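Local coordinates for MYB21 (Trichomonas vaginalis, PDB 3OSG), which binds promoter DNA through its R2R3 Myb domain and probably acts as a transcription factor for RNA polymerase II in the nucleus, at residues 73-84 against 99-110. Numbering follows the deposited sequence.
Sequences LVQKIQEYGRQW and IKNRWVTISNKL. With nucleotides of chain C; nucleotides of chain B.
Trp-84 and Lys-100 meet at about a right angle: CB of Lys-100 stands 3.5 Å above the centroid of the five-membered ring of Trp-84, nearly on its normal, a CH-pi contact. The opposite face of the indole carries the carbonyl O of Arg-82. At the ring edge, Trp-84 NE1 gives an almost straight hydrogen bond to OP2 of DG6 of chain C, 2.8 Å away. CZ2 of Trp-84 lies over the centre of one face of the Arg-82 guanidinium, which grips the same phosphate with NE to OP1 (2.9 Å) and NH2 to OP2. The far end of the indole meets Trp-103, CH2 lying 3.8 Å from CD1 of Trp-103; the six-membered ring of Trp-84 and the five-membered ring of Trp-103 form an oblique pair, planes inclined at 34°. Helix 96-109 is the DNA-reading helix of a Myb-like domain of the helix-turn-helix class, and segment 73-80 of helix 67-80 crosses segment 99-109 at -106°. From its DNA side Lys-100, with CG held between backbone N and carbonyl carbon (chi1 71°), sends a chain that is straight until a bend at its last torsion into the major groove, where NZ bonds both O6 (2.9 Å) and N7 of DG6 of chain C. The next residue, Asn-101, pairs its amide with DA5 of chain B, ND2 donating to N7 (2.9 Å) and OD1 accepting from N6. On the protein side Leu-73 is a knob among Ile-99, Arg-102, Trp-103 and Ile-106, its CD2 4.0 Å from CB of Arg-102, whose guanidinium turns away to a salt bridge with Asp-70. Ile-77 lies beside Trp-103, and Val-74 CG1 touches Ile-106 CG2 at 3.8 Å.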
loop_
_atom_site.group_PDB
_atom_site.type_symbol
_atom_site.label_atom_id
_atom_site.label_comp_id
_atom_site.label_asym_id
_atom_site.label_seq_id
_atom_site.Cartn_x
_atom_site.Cartn_y
_atom_site.Cartn_z
ATOM N N LEU A 73 8.539 -1.473 15.251
ATOM C CA LEU A 73 8.572 -2.579 14.293
ATOM C C LEU A 73 9.544 -3.677 14.689
ATOM O O LEU A 73 9.255 -4.857 14.541
ATOM C CB LEU A 73 8.929 -2.091 12.886
ATOM C CG LEU A 73 8.796 -3.164 11.801
ATOM C CD1 LEU A 73 7.449 -3.872 11.939
ATOM C CD2 LEU A 73 8.921 -2.544 10.417
ATOM N N VAL A 74 10.715 -3.298 15.174
ATOM C CA VAL A 74 11.677 -4.316 15.567
ATOM C C VAL A 74 11.127 -5.107 16.756
ATOM O O VAL A 74 11.272 -6.323 16.812
ATOM C CB VAL A 74 13.043 -3.707 15.909
ATOM C CG1 VAL A 74 13.621 -2.961 14.703
ATOM C CG2 VAL A 74 12.914 -2.766 17.063
ATOM N N GLN A 75 10.476 -4.420 17.690
ATOM C CA GLN A 75 9.877 -5.098 18.842
ATOM C C GLN A 75 8.724 -6.004 18.428
ATOM O O GLN A 75 8.660 -7.170 18.824
ATOM C CB GLN A 75 9.392 -4.084 19.881
ATOM C CG GLN A 75 8.373 -4.639 20.875
ATOM C CD GLN A 75 8.010 -3.636 21.965
ATOM O OE1 GLN A 75 6.853 -3.544 22.388
ATOM N NE2 GLN A 75 9.001 -2.867 22.417
ATOM N N LYS A 76 7.814 -5.477 17.617
ATOM C CA LYS A 76 6.678 -6.286 17.198
ATOM C C LYS A 76 7.072 -7.513 16.374
ATOM O O LYS A 76 6.383 -8.525 16.399
ATOM C CB LYS A 76 5.629 -5.438 16.478
ATOM C CG LYS A 76 4.868 -4.509 17.398
ATOM C CD LYS A 76 4.338 -5.275 18.609
ATOM C CE LYS A 76 3.353 -4.435 19.418
ATOM N NZ LYS A 76 3.220 -4.926 20.822
ATOM N N ILE A 77 8.178 -7.434 15.646
ATOM C CA ILE A 77 8.629 -8.577 14.860
ATOM C C ILE A 77 9.307 -9.626 15.735
ATOM O O ILE A 77 9.310 -10.820 15.411
ATOM C CB ILE A 77 9.598 -8.162 13.733
ATOM C CG1 ILE A 77 8.887 -7.253 12.728
ATOM C CG2 ILE A 77 10.116 -9.386 13.015
ATOM C CD1 ILE A 77 9.816 -6.684 11.666
ATOM N N GLN A 78 9.905 -9.181 16.832
ATOM C CA GLN A 78 10.408 -10.119 17.828
ATOM C C GLN A 78 9.209 -10.824 18.469
ATOM O O GLN A 78 9.261 -12.015 18.761
ATOM C CB GLN A 78 11.243 -9.398 18.891
ATOM C CG GLN A 78 12.500 -8.721 18.360
ATOM C CD GLN A 78 13.324 -8.061 19.458
ATOM O OE1 GLN A 78 14.361 -8.581 19.867
ATOM N NE2 GLN A 78 12.861 -6.913 19.940
ATOM N N GLU A 79 8.124 -10.084 18.666
ATOM C CA GLU A 79 6.923 -10.640 19.274
ATOM C C GLU A 79 6.146 -11.591 18.344
ATOM O O GLU A 79 5.789 -12.697 18.743
ATOM C CB GLU A 79 6.013 -9.522 19.808
ATOM C CG GLU A 79 4.659 -10.000 20.363
ATOM C CD GLU A 79 3.865 -8.895 21.070
ATOM O OE1 GLU A 79 4.192 -7.698 20.884
ATOM O OE2 GLU A 79 2.910 -9.223 21.817
ATOM N N TYR A 80 5.907 -11.173 17.102
ATOM C CA TYR A 80 4.981 -11.890 16.221
ATOM C C TYR A 80 5.617 -12.610 15.042
ATOM O O TYR A 80 4.963 -13.396 14.368
ATOM C CB TYR A 80 3.946 -10.920 15.665
ATOM C CG TYR A 80 2.946 -10.432 16.679
ATOM C CD1 TYR A 80 2.003 -11.294 17.228
ATOM C CD2 TYR A 80 2.922 -9.107 17.068
ATOM C CE1 TYR A 80 1.078 -10.847 18.141
ATOM C CE2 TYR A 80 1.995 -8.651 17.983
ATOM C CZ TYR A 80 1.078 -9.529 18.519
ATOM O OH TYR A 80 0.156 -9.071 19.432
ATOM N N GLY A 81 6.878 -12.329 14.762
ATOM C CA GLY A 81 7.499 -12.899 13.583
ATOM C C GLY A 81 6.934 -12.224 12.344
ATOM O O GLY A 81 6.409 -11.115 12.429
ATOM N N ARG A 82 7.002 -12.904 11.204
ATOM C CA ARG A 82 6.644 -12.284 9.926
ATOM C C ARG A 82 5.147 -12.225 9.641
ATOM O O ARG A 82 4.728 -12.489 8.516
ATOM C CB ARG A 82 7.355 -13.006 8.785
ATOM C CG ARG A 82 8.871 -13.018 8.931
ATOM C CD ARG A 82 9.507 -13.910 7.892
ATOM N NE ARG A 82 9.343 -13.370 6.543
ATOM C CZ ARG A 82 10.191 -12.520 5.968
ATOM N NH1 ARG A 82 11.266 -12.105 6.628
ATOM N NH2 ARG A 82 9.969 -12.081 4.734
ATOM N N GLN A 83 4.352 -11.879 10.649
ATOM C CA GLN A 83 2.900 -11.788 10.484
ATOM C C GLN A 83 2.528 -10.338 10.274
ATOM O O GLN A 83 2.098 -9.644 11.192
ATOM C CB GLN A 83 2.183 -12.348 11.708
ATOM C CG GLN A 83 2.497 -13.800 11.982
ATOM C CD GLN A 83 1.725 -14.319 13.177
ATOM O OE1 GLN A 83 0.708 -14.991 13.024
ATOM N NE2 GLN A 83 2.199 -13.992 14.381
ATOM N N TRP A 84 2.711 -9.876 9.044
ATOM C CA TRP A 84 2.720 -8.453 8.781
ATOM C C TRP A 84 1.385 -7.796 9.031
ATOM O O TRP A 84 1.341 -6.672 9.522
ATOM C CB TRP A 84 3.209 -8.172 7.364
ATOM C CG TRP A 84 4.504 -8.858 7.010
ATOM C CD1 TRP A 84 4.708 -9.762 6.004
ATOM C CD2 TRP A 84 5.767 -8.697 7.664
ATOM N NE1 TRP A 84 6.022 -10.158 5.983
ATOM C CE2 TRP A 84 6.692 -9.523 6.995
ATOM C CE3 TRP A 84 6.209 -7.924 8.748
ATOM C CZ2 TRP A 84 8.028 -9.604 7.375
ATOM C CZ3 TRP A 84 7.537 -8.009 9.128
ATOM C CH2 TRP A 84 8.430 -8.844 8.441
ATOM N N ILE A 99 4.496 -2.249 6.158
ATOM C CA ILE A 99 5.283 -2.896 7.203
ATOM C C ILE A 99 6.333 -3.845 6.629
ATOM O O ILE A 99 7.498 -3.815 7.048
ATOM C CB ILE A 99 4.388 -3.651 8.240
ATOM C CG1 ILE A 99 4.044 -2.750 9.427
ATOM C CG2 ILE A 99 5.108 -4.880 8.776
ATOM C CD1 ILE A 99 3.131 -1.589 9.124
ATOM N N LYS A 100 5.948 -4.688 5.675
ATOM C CA LYS A 100 6.923 -5.629 5.122
ATOM C C LYS A 100 8.004 -4.956 4.237
ATOM O O LYS A 100 9.153 -5.383 4.239
ATOM C CB LYS A 100 6.276 -6.874 4.482
ATOM C CG LYS A 100 5.529 -6.695 3.164
ATOM C CD LYS A 100 4.911 -8.031 2.729
ATOM C CE LYS A 100 4.083 -7.873 1.459
ATOM N NZ LYS A 100 4.961 -7.536 0.292
ATOM N N ASN A 101 7.658 -3.881 3.529
ATOM C CA ASN A 101 8.693 -3.090 2.850
ATOM C C ASN A 101 9.686 -2.476 3.849
ATOM O O ASN A 101 10.902 -2.463 3.625
ATOM C CB ASN A 101 8.073 -1.970 1.990
ATOM C CG ASN A 101 7.539 -2.481 0.652
ATOM O OD1 ASN A 101 8.018 -3.480 0.108
ATOM N ND2 ASN A 101 6.555 -1.787 0.116
ATOM N N ARG A 102 9.156 -1.959 4.948
ATOM C CA ARG A 102 9.981 -1.283 5.938
ATOM C C ARG A 102 10.914 -2.241 6.657
ATOM O O ARG A 102 11.988 -1.832 7.096
ATOM C CB ARG A 102 9.121 -0.545 6.955
ATOM C CG ARG A 102 9.909 0.383 7.836
ATOM C CD ARG A 102 10.508 1.519 7.042
ATOM N NE ARG A 102 11.328 2.353 7.912
ATOM C CZ ARG A 102 12.091 3.358 7.499
ATOM N NH1 ARG A 102 12.161 3.668 6.214
ATOM N NH2 ARG A 102 12.796 4.049 8.381
ATOM N N TRP A 103 10.518 -3.505 6.777
ATOM C CA TRP A 103 11.386 -4.478 7.418
ATOM C C TRP A 103 12.661 -4.693 6.607
ATOM O O TRP A 103 13.734 -4.876 7.165
ATOM C CB TRP A 103 10.691 -5.815 7.652
ATOM C CG TRP A 103 11.669 -6.848 8.130
ATOM C CD1 TRP A 103 12.015 -8.013 7.501
ATOM C CD2 TRP A 103 12.451 -6.789 9.334
ATOM N NE1 TRP A 103 12.962 -8.683 8.244
ATOM C CE2 TRP A 103 13.245 -7.953 9.373
ATOM C CE3 TRP A 103 12.567 -5.858 10.372
ATOM C CZ2 TRP A 103 14.138 -8.216 10.420
ATOM C CZ3 TRP A 103 13.451 -6.127 11.420
ATOM C CH2 TRP A 103 14.219 -7.295 11.430
ATOM N N VAL A 104 12.532 -4.669 5.288
ATOM C CA VAL A 104 13.695 -4.783 4.405
ATOM C C VAL A 104 14.669 -3.660 4.712
ATOM O O VAL A 104 15.869 -3.877 4.877
ATOM C CB VAL A 104 13.274 -4.755 2.911
ATOM C CG1 VAL A 104 14.466 -4.819 2.005
ATOM C CG2 VAL A 104 12.297 -5.920 2.596
ATOM N N THR A 105 14.139 -2.450 4.809
ATOM C CA THR A 105 14.968 -1.277 4.999
ATOM C C THR A 105 15.584 -1.284 6.402
ATOM O O THR A 105 16.777 -1.007 6.579
ATOM C CB THR A 105 14.148 -0.010 4.772
ATOM O OG1 THR A 105 13.429 -0.120 3.529
ATOM C CG2 THR A 105 15.042 1.206 4.755
ATOM N N ILE A 106 14.774 -1.623 7.400
ATOM C CA ILE A 106 15.275 -1.729 8.763
ATOM C C ILE A 106 16.321 -2.823 8.903
ATOM O O ILE A 106 17.350 -2.614 9.529
ATOM C CB ILE A 106 14.153 -1.994 9.775
ATOM C CG1 ILE A 106 13.339 -0.720 9.976
ATOM C CG2 ILE A 106 14.746 -2.478 11.111
ATOM C CD1 ILE A 106 12.726 -0.606 11.341
ATOM N N SER A 107 16.067 -3.993 8.327
ATOM C CA SER A 107 17.018 -5.095 8.449
ATOM C C SER A 107 18.384 -4.726 7.847
ATOM O O SER A 107 19.409 -5.302 8.212
ATOM C CB SER A 107 16.484 -6.353 7.790
ATOM O OG SER A 107 16.491 -6.203 6.383
ATOM N N ASN A 108 18.387 -3.765 6.925
ATOM C CA ASN A 108 19.625 -3.262 6.320
ATOM C C ASN A 108 20.414 -2.396 7.296
ATOM O O ASN A 108 21.625 -2.543 7.440
ATOM C CB ASN A 108 19.322 -2.465 5.041
ATOM C CG ASN A 108 19.117 -3.359 3.833
ATOM O OD1 ASN A 108 19.481 -4.540 3.859
ATOM N ND2 ASN A 108 18.523 -2.805 2.765
ATOM N N LYS A 109 19.713 -1.485 7.958
ATOM C CA LYS A 109 20.308 -0.657 9.003
ATOM C C LYS A 109 20.876 -1.474 10.165
ATOM O O LYS A 109 21.882 -1.094 10.751
ATOM C CB LYS A 109 19.286 0.362 9.516
ATOM C CG LYS A 109 19.208 1.622 8.658
ATOM C CD LYS A 109 17.793 2.178 8.553
ATOM C CE LYS A 109 17.793 3.414 7.650
ATOM N NZ LYS A 109 16.436 3.791 7.152
ATOM N N LEU A 110 20.239 -2.597 10.490
ATOM C CA LEU A 110 20.697 -3.458 11.582
ATOM C C LEU A 110 21.816 -4.398 11.158
ATOM O O LEU A 110 22.337 -5.156 11.974
ATOM C CB LEU A 110 19.546 -4.301 12.136
ATOM C CG LEU A 110 18.371 -3.542 12.745
ATOM C CD1 LEU A 110 17.356 -4.523 13.305
ATOM C CD2 LEU A 110 18.864 -2.576 13.816
ATOM P P DG C 6 6.662 -13.380 3.761
ATOM O OP1 DG C 6 7.301 -14.317 4.706
ATOM O OP2 DG C 6 6.851 -11.938 3.948
ATOM O "O5'" DG C 6 7.088 -13.824 2.314
ATOM C "C5'" DG C 6 6.892 -15.180 1.938
ATOM C "C4'" DG C 6 7.104 -15.388 0.449
ATOM O "O4'" DG C 6 6.214 -14.566 -0.361
ATOM C "C3'" DG C 6 8.516 -15.082 -0.022
ATOM O "O3'" DG C 6 8.825 -16.122 -0.963
ATOM C "C2'" DG C 6 8.371 -13.689 -0.640
ATOM C "C1'" DG C 6 6.955 -13.716 -1.221
ATOM N N9 DG C 6 6.235 -12.442 -1.179
ATOM C C8 DG C 6 6.051 -11.679 -0.066
ATOM N N7 DG C 6 5.343 -10.607 -0.274
ATOM C C5 DG C 6 5.027 -10.657 -1.622
ATOM C C6 DG C 6 4.274 -9.737 -2.407
ATOM O O6 DG C 6 3.718 -8.691 -2.011
ATOM N N1 DG C 6 4.187 -10.154 -3.740
ATOM C C2 DG C 6 4.768 -11.325 -4.208
ATOM N N2 DG C 6 4.608 -11.622 -5.501
ATOM N N3 DG C 6 5.472 -12.178 -3.473
ATOM C C4 DG C 6 5.561 -11.791 -2.190
ATOM P P DC C 5 0.584 -11.928 6.489
ATOM O OP1 DC C 5 0.860 -12.683 7.727
ATOM O OP2 DC C 5 0.474 -10.460 6.521
ATOM O "O5'" DC C 5 1.609 -12.327 5.335
ATOM C "C5'" DC C 5 1.819 -13.682 5.058
ATOM C "C4'" DC C 5 2.731 -13.770 3.868
ATOM O "O4'" DC C 5 2.004 -13.313 2.700
ATOM C "C3'" DC C 5 4.000 -12.911 3.958
ATOM O "O3'" DC C 5 5.100 -13.770 3.683
ATOM C "C2'" DC C 5 3.806 -11.865 2.864
ATOM C "C1'" DC C 5 2.935 -12.643 1.876
ATOM N N1 DC C 5 2.185 -11.780 0.930
ATOM C C2 DC C 5 2.115 -12.132 -0.410
ATOM O O2 DC C 5 2.696 -13.157 -0.756
ATOM N N3 DC C 5 1.417 -11.338 -1.268
ATOM C C4 DC C 5 0.823 -10.232 -0.813
ATOM N N4 DC C 5 0.149 -9.463 -1.666
ATOM C C5 DC C 5 0.875 -9.862 0.558
ATOM C C6 DC C 5 1.566 -10.652 1.383
ATOM P P DA B 5 5.790 2.808 -1.819
ATOM O OP1 DA B 5 5.846 4.251 -1.583
ATOM O OP2 DA B 5 5.265 1.889 -0.785
ATOM O "O5'" DA B 5 4.956 2.578 -3.164
ATOM C "C5'" DA B 5 5.369 3.271 -4.324
ATOM C "C4'" DA B 5 4.932 2.518 -5.556
ATOM O "O4'" DA B 5 5.717 1.303 -5.667
ATOM C "C3'" DA B 5 3.473 2.056 -5.547
ATOM O "O3'" DA B 5 3.006 2.061 -6.886
ATOM C "C2'" DA B 5 3.557 0.632 -5.015
ATOM C "C1'" DA B 5 4.890 0.161 -5.581
ATOM N N9 DA B 5 5.597 -0.774 -4.708
ATOM C C8 DA B 5 5.674 -0.721 -3.345
ATOM N N7 DA B 5 6.380 -1.690 -2.806
ATOM C C5 DA B 5 6.823 -2.414 -3.888
ATOM C C6 DA B 5 7.641 -3.556 -3.982
ATOM N N6 DA B 5 8.157 -4.165 -2.908
ATOM N N1 DA B 5 7.909 -4.039 -5.205
ATOM C C2 DA B 5 7.401 -3.408 -6.271
ATOM N N3 DA B 5 6.611 -2.322 -6.299
ATOM C C4 DA B 5 6.354 -1.866 -5.071
#